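Local coordinates for deoxyribodipyrimidine photo-lyase (Oryza sativa Japonica Group, PDB 3UMV), which uses light to split cyclobutane pyrimidine dimers in ultraviolet-damaged DNA, with one bound FAD as cofactor, at residues A[84-89]-A[421-426]; A[239-244]-A[388-393]. All coordinates share one frame; numbering follows the deposited sequence.

Contact 1: A[84-89]-A[421-426]; sequences SARRRQ and NDKYEI. With FAD (flavin-adenine dinucleotide), chain I.
Arg88 and Gln89, in the first turn of helix 87-106, donate three direct hydrogen bonds to backbone carbonyls where helix 410-424 ends. Arg88 NH1 meets Tyr424 O at 2.8 Å, lying in the carbonyl plane on a lone pair, while the oxygen lies in the guanidinium plane; NE and NH2 bind Pro237 O and Val386 O. Gln89 NE2 serves two acceptors, Lys423 O at 3.1 Å and Glu425 O at 3.0 Å, approaching each from above its carbonyl plane. A bend at chi2 (83°) turns the amide toward both, and its OE1 accepts the N-H of Arg86, the N-cap residue of helix 87-106, so both ends of the amide are used. Packing is aliphatic on flat: with chi1 at 176° the CG of Lys423 stands opposite the backbone N, and the extended chain runs between two planar groups, its CG 3.8 Å above the Arg86 guanidinium and 3.7 Å above the Tyr424 ring. Ile426 CD1 lies 3.8 Å from Arg88 O. The cations are kept apart but share partners: water 1 accepts from Arg86 NH2 and Lys423 NZ, and Glu234 pairs with both Arg86 and Lys423, the latter also with Glu369. Toward the cofactor, Asn421 ND2 donates to FAD O4 at 2.9 Å and to Asp422 OD1, which also accepts the backbone N-H of Arg429. Helix-end carbonyls thus find donors in alpha/beta-domain side chains, and the Arg88 guanidinium would probably be favoured by the partial negative charge at the end of the helix that presents Asn421 to the flavin.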
loop_
_atom_site.group_PDB
_atom_site.type_symbol
_atom_site.label_atom_id
_atom_site.label_comp_id
_atom_site.label_asym_id
_atom_site.label_seq_id
_atom_site.Cartn_x
_atom_site.Cartn_y
_atom_site.Cartn_z
ATOM N N SER A 84 -4.656 12.433 4.260
ATOM C CA SER A 84 -3.990 13.652 3.801
ATOM C C SER A 84 -3.157 13.476 2.525
ATOM O O SER A 84 -2.084 14.070 2.390
ATOM C CB SER A 84 -3.131 14.254 4.920
ATOM O OG SER A 84 -3.907 14.482 6.084
ATOM N N ALA A 85 -3.661 12.679 1.586
ATOM C CA ALA A 85 -3.049 12.588 0.270
ATOM C C ALA A 85 -2.779 13.989 -0.277
ATOM O O ALA A 85 -3.587 14.908 -0.094
ATOM C CB ALA A 85 -3.948 11.812 -0.679
ATOM N N ARG A 86 -1.632 14.135 -0.930
ATOM C CA ARG A 86 -1.209 15.395 -1.524
ATOM C C ARG A 86 -1.316 15.263 -3.038
ATOM O O ARG A 86 -1.667 14.202 -3.548
ATOM C CB ARG A 86 0.241 15.716 -1.146
ATOM C CG ARG A 86 0.599 15.608 0.338
ATOM C CD ARG A 86 -0.364 16.370 1.214
ATOM N NE ARG A 86 0.256 16.836 2.460
ATOM C CZ ARG A 86 0.576 16.052 3.492
ATOM N NH1 ARG A 86 0.362 14.749 3.435
ATOM N NH2 ARG A 86 1.118 16.574 4.586
ATOM N N ARG A 87 -0.990 16.335 -3.755
ATOM C CA ARG A 87 -1.065 16.330 -5.215
ATOM C C ARG A 87 -0.415 15.096 -5.817
ATOM O O ARG A 87 -0.991 14.453 -6.695
ATOM C CB ARG A 87 -0.398 17.580 -5.794
ATOM C CG ARG A 87 -0.125 17.487 -7.279
ATOM C CD ARG A 87 0.442 18.803 -7.836
ATOM N NE ARG A 87 -0.483 19.917 -7.676
ATOM C CZ ARG A 87 -1.376 20.279 -8.599
ATOM N NH1 ARG A 87 -1.460 19.606 -9.742
ATOM N NH2 ARG A 87 -2.190 21.300 -8.380
ATOM N N ARG A 88 0.797 14.795 -5.355
ATOM C CA ARG A 88 1.582 13.654 -5.822
ATOM C C ARG A 88 0.800 12.354 -5.813
ATOM O O ARG A 88 0.816 11.613 -6.793
ATOM C CB ARG A 88 2.837 13.483 -4.955
ATOM C CG ARG A 88 3.653 12.218 -5.257
ATOM C CD ARG A 88 5.029 12.251 -4.576
ATOM N NE ARG A 88 5.889 13.269 -5.173
ATOM C CZ ARG A 88 7.029 13.707 -4.652
ATOM N NH1 ARG A 88 7.486 13.228 -3.512
ATOM N NH2 ARG A 88 7.722 14.640 -5.290
ATOM N N GLN A 89 0.145 12.063 -4.697
ATOM C CA GLN A 89 -0.585 10.807 -4.565
ATOM C C GLN A 89 -1.952 10.840 -5.230
ATOM O O GLN A 89 -2.397 9.833 -5.804
ATOM C CB GLN A 89 -0.724 10.406 -3.096
ATOM C CG GLN A 89 0.615 10.148 -2.392
ATOM C CD GLN A 89 1.280 11.429 -1.900
ATOM O OE1 GLN A 89 0.683 12.521 -1.940
ATOM N NE2 GLN A 89 2.528 11.307 -1.444
ATOM N N ASN A 421 6.882 10.396 5.591
ATOM C CA ASN A 421 6.661 9.253 4.716
ATOM C C ASN A 421 5.333 9.385 3.958
ATOM O O ASN A 421 5.260 9.219 2.743
ATOM C CB ASN A 421 6.696 7.980 5.568
ATOM C CG ASN A 421 6.528 6.712 4.745
ATOM O OD1 ASN A 421 7.513 6.114 4.309
ATOM N ND2 ASN A 421 5.278 6.298 4.534
ATOM N N ASP A 422 4.279 9.700 4.692
ATOM C CA ASP A 422 2.956 9.848 4.092
ATOM C C ASP A 422 2.844 11.084 3.199
ATOM O O ASP A 422 2.091 11.083 2.232
ATOM C CB ASP A 422 1.899 9.868 5.197
ATOM C CG ASP A 422 1.666 8.487 5.814
ATOM O OD1 ASP A 422 2.389 7.512 5.479
ATOM O OD2 ASP A 422 0.721 8.365 6.611
ATOM N N LYS A 423 3.590 12.143 3.516
ATOM C CA LYS A 423 3.547 13.341 2.693
ATOM C C LYS A 423 4.207 13.144 1.323
ATOM O O LYS A 423 3.662 13.556 0.307
ATOM C CB LYS A 423 4.204 14.518 3.425
ATOM C CG LYS A 423 4.303 15.780 2.613
ATOM C CD LYS A 423 4.661 16.952 3.510
ATOM C CE LYS A 423 4.483 18.270 2.777
ATOM N NZ LYS A 423 4.781 19.449 3.657
ATOM N N TYR A 424 5.381 12.520 1.318
ATOM C CA TYR A 424 6.243 12.494 0.143
ATOM C C TYR A 424 6.290 11.192 -0.657
ATOM O O TYR A 424 6.529 11.217 -1.872
ATOM C CB TYR A 424 7.670 12.884 0.562
ATOM C CG TYR A 424 7.776 14.354 0.942
ATOM C CD1 TYR A 424 7.947 14.755 2.262
ATOM C CD2 TYR A 424 7.672 15.329 -0.025
ATOM C CE1 TYR A 424 8.051 16.110 2.597
ATOM C CE2 TYR A 424 7.771 16.679 0.299
ATOM C CZ TYR A 424 7.948 17.056 1.606
ATOM O OH TYR A 424 8.043 18.393 1.912
ATOM N N GLU A 425 6.117 10.051 0.006
ATOM C CA GLU A 425 6.251 8.778 -0.699
ATOM C C GLU A 425 5.039 8.481 -1.585
ATOM O O GLU A 425 3.889 8.666 -1.193
ATOM C CB GLU A 425 6.488 7.615 0.274
ATOM C CG GLU A 425 7.706 7.730 1.142
ATOM C CD GLU A 425 9.004 7.314 0.452
ATOM O OE1 GLU A 425 9.994 7.074 1.165
ATOM O OE2 GLU A 425 9.033 7.213 -0.789
ATOM N N ILE A 426 5.308 8.009 -2.793
ATOM C CA ILE A 426 4.239 7.606 -3.691
ATOM C C ILE A 426 3.554 6.336 -3.188
ATOM O O ILE A 426 2.389 6.102 -3.482
ATOM C CB ILE A 426 4.764 7.434 -5.134
ATOM C CG1 ILE A 426 3.590 7.251 -6.102
ATOM C CG2 ILE A 426 5.793 6.301 -5.223
ATOM C CD1 ILE A 426 2.600 8.373 -6.039
HETATM P PA FAD I . 11.503 -4.174 -3.647
HETATM O O1A FAD I . 12.780 -4.435 -2.909
HETATM O O2A FAD I . 11.564 -4.460 -5.122
HETATM O O5B FAD I . 10.340 -5.016 -2.941
HETATM C C5B FAD I . 9.249 -5.541 -3.667
HETATM C C4B FAD I . 7.972 -5.450 -2.825
HETATM O O4B FAD I . 8.097 -6.143 -1.593
HETATM C C3B FAD I . 7.657 -4.021 -2.429
HETATM O O3B FAD I . 6.975 -3.338 -3.453
HETATM C C2B FAD I . 6.778 -4.238 -1.232
HETATM O O2B FAD I . 5.492 -4.647 -1.657
HETATM C C1B FAD I . 7.431 -5.427 -0.576
HETATM N N9A FAD I . 8.384 -5.000 0.462
HETATM C C8A FAD I . 9.731 -4.794 0.332
HETATM N N7A FAD I . 10.209 -4.420 1.542
HETATM C C5A FAD I . 9.179 -4.371 2.432
HETATM C C6A FAD I . 9.073 -4.059 3.793
HETATM N N6A FAD I . 10.143 -3.806 4.546
HETATM N N1A FAD I . 7.845 -4.115 4.415
HETATM C C2A FAD I . 6.729 -4.487 3.702
HETATM N N3A FAD I . 6.833 -4.790 2.362
HETATM C C4A FAD I . 8.037 -4.744 1.750
HETATM N N1 FAD I . 6.684 0.341 1.881
HETATM C C2 FAD I . 5.566 0.801 1.249
HETATM O O2 FAD I . 5.040 0.067 0.411
HETATM N N3 FAD I . 5.038 2.040 1.567
HETATM C C4 FAD I . 5.645 2.840 2.518
HETATM O O4 FAD I . 5.174 3.948 2.795
HETATM C C4X FAD I . 6.777 2.357 3.164
HETATM N N5 FAD I . 7.435 3.109 4.109
HETATM C C5X FAD I . 8.547 2.604 4.755
HETATM C C6 FAD I . 9.191 3.364 5.740
HETATM C C7 FAD I . 10.320 2.858 6.392
HETATM C C7M FAD I . 10.985 3.690 7.457
HETATM C C8 FAD I . 10.801 1.593 6.043
HETATM C C8M FAD I . 12.009 0.999 6.703
HETATM C C9 FAD I . 10.163 0.857 5.059
HETATM C C9A FAD I . 9.042 1.356 4.421
HETATM N N10 FAD I . 8.415 0.616 3.440
HETATM C C10 FAD I . 7.290 1.120 2.834
HETATM C "C1'" FAD I . 8.916 -0.761 3.027
HETATM C "C2'" FAD I . 9.945 -0.742 1.853
HETATM O "O2'" FAD I . 11.009 0.202 2.016
HETATM C "C3'" FAD I . 9.312 -0.496 0.470
HETATM O "O3'" FAD I . 8.232 -1.375 0.295
HETATM C "C4'" FAD I . 10.290 -0.698 -0.689
HETATM O "O4'" FAD I . 11.390 0.181 -0.544
HETATM C "C5'" FAD I . 9.539 -0.444 -1.995
HETATM O "O5'" FAD I . 10.355 -0.334 -3.136
HETATM P P FAD I . 10.327 -1.505 -4.234
HETATM O O1P FAD I . 8.903 -1.823 -4.645
HETATM O O2P FAD I . 11.196 -1.111 -5.400
HETATM O O3P FAD I . 11.036 -2.645 -3.339
HETATM O O HOH W 1 2.410 19.234 5.298
HETATM O O HOH W 2 0.319 12.720 1.518
#

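Contact 2: A[239-244]-A[388-393]. With URE (urea), chain J; FAD (flavin-adenine dinucleotide), chain I; EDO (1,2-ethanediol), chain C.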
loop_
_atom_site.group_PDB
_atom_site.type_symbol
_atom_site.label_atom_id
_atom_site.label_comp_id
_atom_site.label_asym_id
_atom_site.label_seq_id
_atom_site.Cartn_x
_atom_site.Cartn_y
_atom_site.Cartn_z
ATOM N N ILE A 239 5.080 12.526 -9.601
ATOM C CA ILE A 239 6.294 11.900 -10.108
ATOM C C ILE A 239 6.226 11.804 -11.630
ATOM O O ILE A 239 5.143 11.702 -12.212
ATOM C CB ILE A 239 6.549 10.497 -9.511
ATOM C CG1 ILE A 239 5.447 9.526 -9.918
ATOM C CG2 ILE A 239 6.697 10.559 -7.989
ATOM C CD1 ILE A 239 5.636 8.145 -9.350
ATOM N N ASP A 240 7.391 11.820 -12.265
ATOM C CA ASP A 240 7.461 11.795 -13.719
ATOM C C ASP A 240 8.135 10.539 -14.254
ATOM O O ASP A 240 8.205 10.341 -15.463
ATOM C CB ASP A 240 8.212 13.028 -14.230
ATOM C CG ASP A 240 9.678 13.038 -13.811
ATOM O OD1 ASP A 240 10.002 12.524 -12.717
ATOM O OD2 ASP A 240 10.511 13.570 -14.579
ATOM N N TRP A 241 8.634 9.693 -13.361
ATOM C CA TRP A 241 9.459 8.565 -13.787
ATOM C C TRP A 241 8.708 7.243 -13.973
ATOM O O TRP A 241 9.284 6.265 -14.439
ATOM C CB TRP A 241 10.640 8.384 -12.839
ATOM C CG TRP A 241 10.242 8.403 -11.403
ATOM C CD1 TRP A 241 10.204 9.492 -10.577
ATOM C CD2 TRP A 241 9.826 7.284 -10.613
ATOM N NE1 TRP A 241 9.788 9.117 -9.322
ATOM C CE2 TRP A 241 9.556 7.768 -9.316
ATOM C CE3 TRP A 241 9.661 5.917 -10.874
ATOM C CZ2 TRP A 241 9.126 6.938 -8.284
ATOM C CZ3 TRP A 241 9.231 5.095 -9.846
ATOM C CH2 TRP A 241 8.968 5.609 -8.569
ATOM N N CYS A 242 7.436 7.196 -13.595
ATOM C CA CYS A 242 6.588 6.081 -14.019
ATOM C C CYS A 242 5.129 6.502 -14.134
ATOM O O CYS A 242 4.694 7.459 -13.485
ATOM C CB CYS A 242 6.734 4.845 -13.117
ATOM S SG CYS A 242 5.745 4.856 -11.605
ATOM N N GLU A 243 4.398 5.780 -14.974
ATOM C CA GLU A 243 3.003 6.075 -15.275
ATOM C C GLU A 243 2.105 5.199 -14.409
ATOM O O GLU A 243 2.409 4.034 -14.183
ATOM C CB GLU A 243 2.728 5.771 -16.746
ATOM C CG GLU A 243 1.793 6.754 -17.428
ATOM C CD GLU A 243 2.509 7.995 -17.928
ATOM O OE1 GLU A 243 2.079 8.549 -18.963
ATOM O OE2 GLU A 243 3.499 8.420 -17.291
ATOM N N PRO A 244 0.985 5.754 -13.927
ATOM C CA PRO A 244 0.104 4.918 -13.108
ATOM C C PRO A 244 -0.803 4.003 -13.923
ATOM O O PRO A 244 -1.066 4.271 -15.099
ATOM C CB PRO A 244 -0.752 5.942 -12.362
ATOM C CG PRO A 244 -0.796 7.128 -13.288
ATOM C CD PRO A 244 0.564 7.167 -13.951
ATOM N N HIS A 388 12.134 12.707 -5.671
ATOM C CA HIS A 388 11.883 11.523 -6.487
ATOM C C HIS A 388 10.572 10.826 -6.085
ATOM O O HIS A 388 9.915 10.225 -6.923
ATOM C CB HIS A 388 13.075 10.560 -6.384
ATOM C CG HIS A 388 13.004 9.376 -7.297
ATOM N ND1 HIS A 388 12.948 8.081 -6.827
ATOM C CD2 HIS A 388 13.025 9.283 -8.648
ATOM C CE1 HIS A 388 12.914 7.245 -7.849
ATOM N NE2 HIS A 388 12.963 7.949 -8.964
ATOM N N GLY A 389 10.200 10.900 -4.808
ATOM C CA GLY A 389 8.976 10.262 -4.344
ATOM C C GLY A 389 9.095 8.791 -3.964
ATOM O O GLY A 389 8.099 8.121 -3.677
ATOM N N LYS A 390 10.311 8.267 -3.940
ATOM C CA LYS A 390 10.506 6.884 -3.531
ATOM C C LYS A 390 11.930 6.755 -3.011
ATOM O O LYS A 390 12.881 6.700 -3.787
ATOM C CB LYS A 390 10.243 5.927 -4.704
ATOM C CG LYS A 390 10.305 4.440 -4.346
ATOM C CD LYS A 390 9.956 3.547 -5.548
ATOM C CE LYS A 390 10.125 2.061 -5.241
ATOM N NZ LYS A 390 11.574 1.651 -5.072
ATOM N N MET A 391 12.075 6.754 -1.693
ATOM C CA MET A 391 13.398 6.658 -1.078
ATOM C C MET A 391 13.846 5.213 -1.161
ATOM O O MET A 391 13.029 4.309 -1.026
ATOM C CB MET A 391 13.350 7.081 0.382
ATOM C CG MET A 391 14.711 7.087 1.063
ATOM S SD MET A 391 14.615 7.331 2.852
ATOM C CE MET A 391 13.561 8.778 2.943
ATOM N N HIS A 392 15.138 4.995 -1.395
ATOM C CA HIS A 392 15.657 3.650 -1.499
ATOM C C HIS A 392 15.385 2.849 -0.226
ATOM O O HIS A 392 15.592 3.345 0.891
ATOM C CB HIS A 392 17.159 3.671 -1.786
ATOM C CG HIS A 392 17.734 2.309 -1.956
ATOM N ND1 HIS A 392 17.883 1.718 -3.193
ATOM C CD2 HIS A 392 18.173 1.404 -1.049
ATOM C CE1 HIS A 392 18.387 0.509 -3.041
ATOM N NE2 HIS A 392 18.586 0.298 -1.753
ATOM N N GLY A 393 14.930 1.611 -0.400
ATOM C CA GLY A 393 14.484 0.787 0.713
ATOM C C GLY A 393 15.486 0.654 1.844
ATOM O O GLY A 393 15.121 0.674 3.028
HETATM C C URE J . 14.806 3.939 -5.528
HETATM O O URE J . 14.834 4.924 -4.790
HETATM N N1 URE J . 15.919 3.427 -6.003
HETATM N N2 URE J . 13.656 3.500 -5.974
HETATM P PA FAD I . 11.503 -4.174 -3.647
HETATM O O1A FAD I . 12.780 -4.435 -2.909
HETATM O O2A FAD I . 11.564 -4.460 -5.122
HETATM O O5B FAD I . 10.340 -5.016 -2.941
HETATM C C5B FAD I . 9.249 -5.541 -3.667
HETATM C C4B FAD I . 7.972 -5.450 -2.825
HETATM O O4B FAD I . 8.097 -6.143 -1.593
HETATM C C3B FAD I . 7.657 -4.021 -2.429
HETATM O O3B FAD I . 6.975 -3.338 -3.453
HETATM C C2B FAD I . 6.778 -4.238 -1.232
HETATM O O2B FAD I . 5.492 -4.647 -1.657
HETATM C C1B FAD I . 7.431 -5.427 -0.576
HETATM N N9A FAD I . 8.384 -5.000 0.462
HETATM C C8A FAD I . 9.731 -4.794 0.332
HETATM N N7A FAD I . 10.209 -4.420 1.542
HETATM C C5A FAD I . 9.179 -4.371 2.432
HETATM C C6A FAD I . 9.073 -4.059 3.793
HETATM N N6A FAD I . 10.143 -3.806 4.546
HETATM N N1A FAD I . 7.845 -4.115 4.415
HETATM C C2A FAD I . 6.729 -4.487 3.702
HETATM N N3A FAD I . 6.833 -4.790 2.362
HETATM C C4A FAD I . 8.037 -4.744 1.750
HETATM N N1 FAD I . 6.684 0.341 1.881
HETATM C C2 FAD I . 5.566 0.801 1.249
HETATM O O2 FAD I . 5.040 0.067 0.411
HETATM N N3 FAD I . 5.038 2.040 1.567
HETATM C C4 FAD I . 5.645 2.840 2.518
HETATM O O4 FAD I . 5.174 3.948 2.795
HETATM C C4X FAD I . 6.777 2.357 3.164
HETATM N N5 FAD I . 7.435 3.109 4.109
HETATM C C5X FAD I . 8.547 2.604 4.755
HETATM C C6 FAD I . 9.191 3.364 5.740
HETATM C C7 FAD I . 10.320 2.858 6.392
HETATM C C7M FAD I . 10.985 3.690 7.457
HETATM C C8 FAD I . 10.801 1.593 6.043
HETATM C C8M FAD I . 12.009 0.999 6.703
HETATM C C9 FAD I . 10.163 0.857 5.059
HETATM C C9A FAD I . 9.042 1.356 4.421
HETATM N N10 FAD I . 8.415 0.616 3.440
HETATM C C10 FAD I . 7.290 1.120 2.834
HETATM C "C1'" FAD I . 8.916 -0.761 3.027
HETATM C "C2'" FAD I . 9.945 -0.742 1.853
HETATM O "O2'" FAD I . 11.009 0.202 2.016
HETATM C "C3'" FAD I . 9.312 -0.496 0.470
HETATM O "O3'" FAD I . 8.232 -1.375 0.295
HETATM C "C4'" FAD I . 10.290 -0.698 -0.689
HETATM O "O4'" FAD I . 11.390 0.181 -0.544
HETATM C "C5'" FAD I . 9.539 -0.444 -1.995
HETATM O "O5'" FAD I . 10.355 -0.334 -3.136
HETATM P P FAD I . 10.327 -1.505 -4.234
HETATM O O1P FAD I . 8.903 -1.823 -4.645
HETATM O O2P FAD I . 11.196 -1.111 -5.400
HETATM O O3P FAD I . 11.036 -2.645 -3.339
HETATM C C1 EDO C . 12.319 3.972 -9.235
HETATM O O1 EDO C . 12.723 4.552 -8.054
HETATM C C2 EDO C . 11.765 2.725 -9.172
HETATM O O2 EDO C . 12.146 1.918 -8.125
#
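Trp241 lies against His388 in an offset (parallel-displaced) stack, joining the loop before helix 246-254 to the loop between helices 376-388 and 393-405 in the FAD-binding helical domain of the photolyase. Its CB points toward the second loop, and chi1 of 48° sets CG between the backbone N and carbonyl carbon, laying the indole over the imidazole. Trp241 CG lies 3.7 Å from His388 NE2, and Trp241 CD1 lies 3.4 Å from His388 CD2; CD2 and CE2 of the indole also lie over His388 NE2. The five-membered ring and the imidazole are tilted by 16°, with centroids 3.8 Å apart. Trp241 NE1 donates in the carbonyl plane to His388 O at 2.6 Å (N-H...O 154°), so one residue is held through both ring and backbone. Trp241 CZ2 reaches Lys390 CB at 3.9 Å, and CH2 touches Lys390 CD; CE3 and CZ3 face C1 of a 1,2-ethanediol, probably from the crystallisation liquor. Ile239 CD1 packs on the other indole face, while its CG2 sits so near Gly389 that a CB there would collide. An alanine here in place of Trp241 removes both indole N-H and stacking face, which would probably leave His388 O without this donor and the imidazole freer to turn. Beyond the indole, the Lys390 chain bends at chi4, and its NZ donates to FAD O5' and, at 2.8 Å, to FAD O2P.

In the fold
From the N terminus, the chain builds the alpha/beta domain, and residues 84-89 lead from strand 70-75 into helix 87-106. After helix 222-231 it passes through 239-244 and enters the helical domain, where 388-393 returns to close contact 2 across 143 mostly helical residues. Only after helix 393-405, at the end of helix 410-424, does 421-426 close contact 1, so the smaller loop lies wholly within the larger. Contact 1 ties the two domains together; contact 2 ties the loop between helices 222-231 and 246-254 to the FAD pocket. They also meet directly: Ile426 N probably bonds Gly389 O, and Glu425 OE2 Met391 N. Both contacts reach the same FAD.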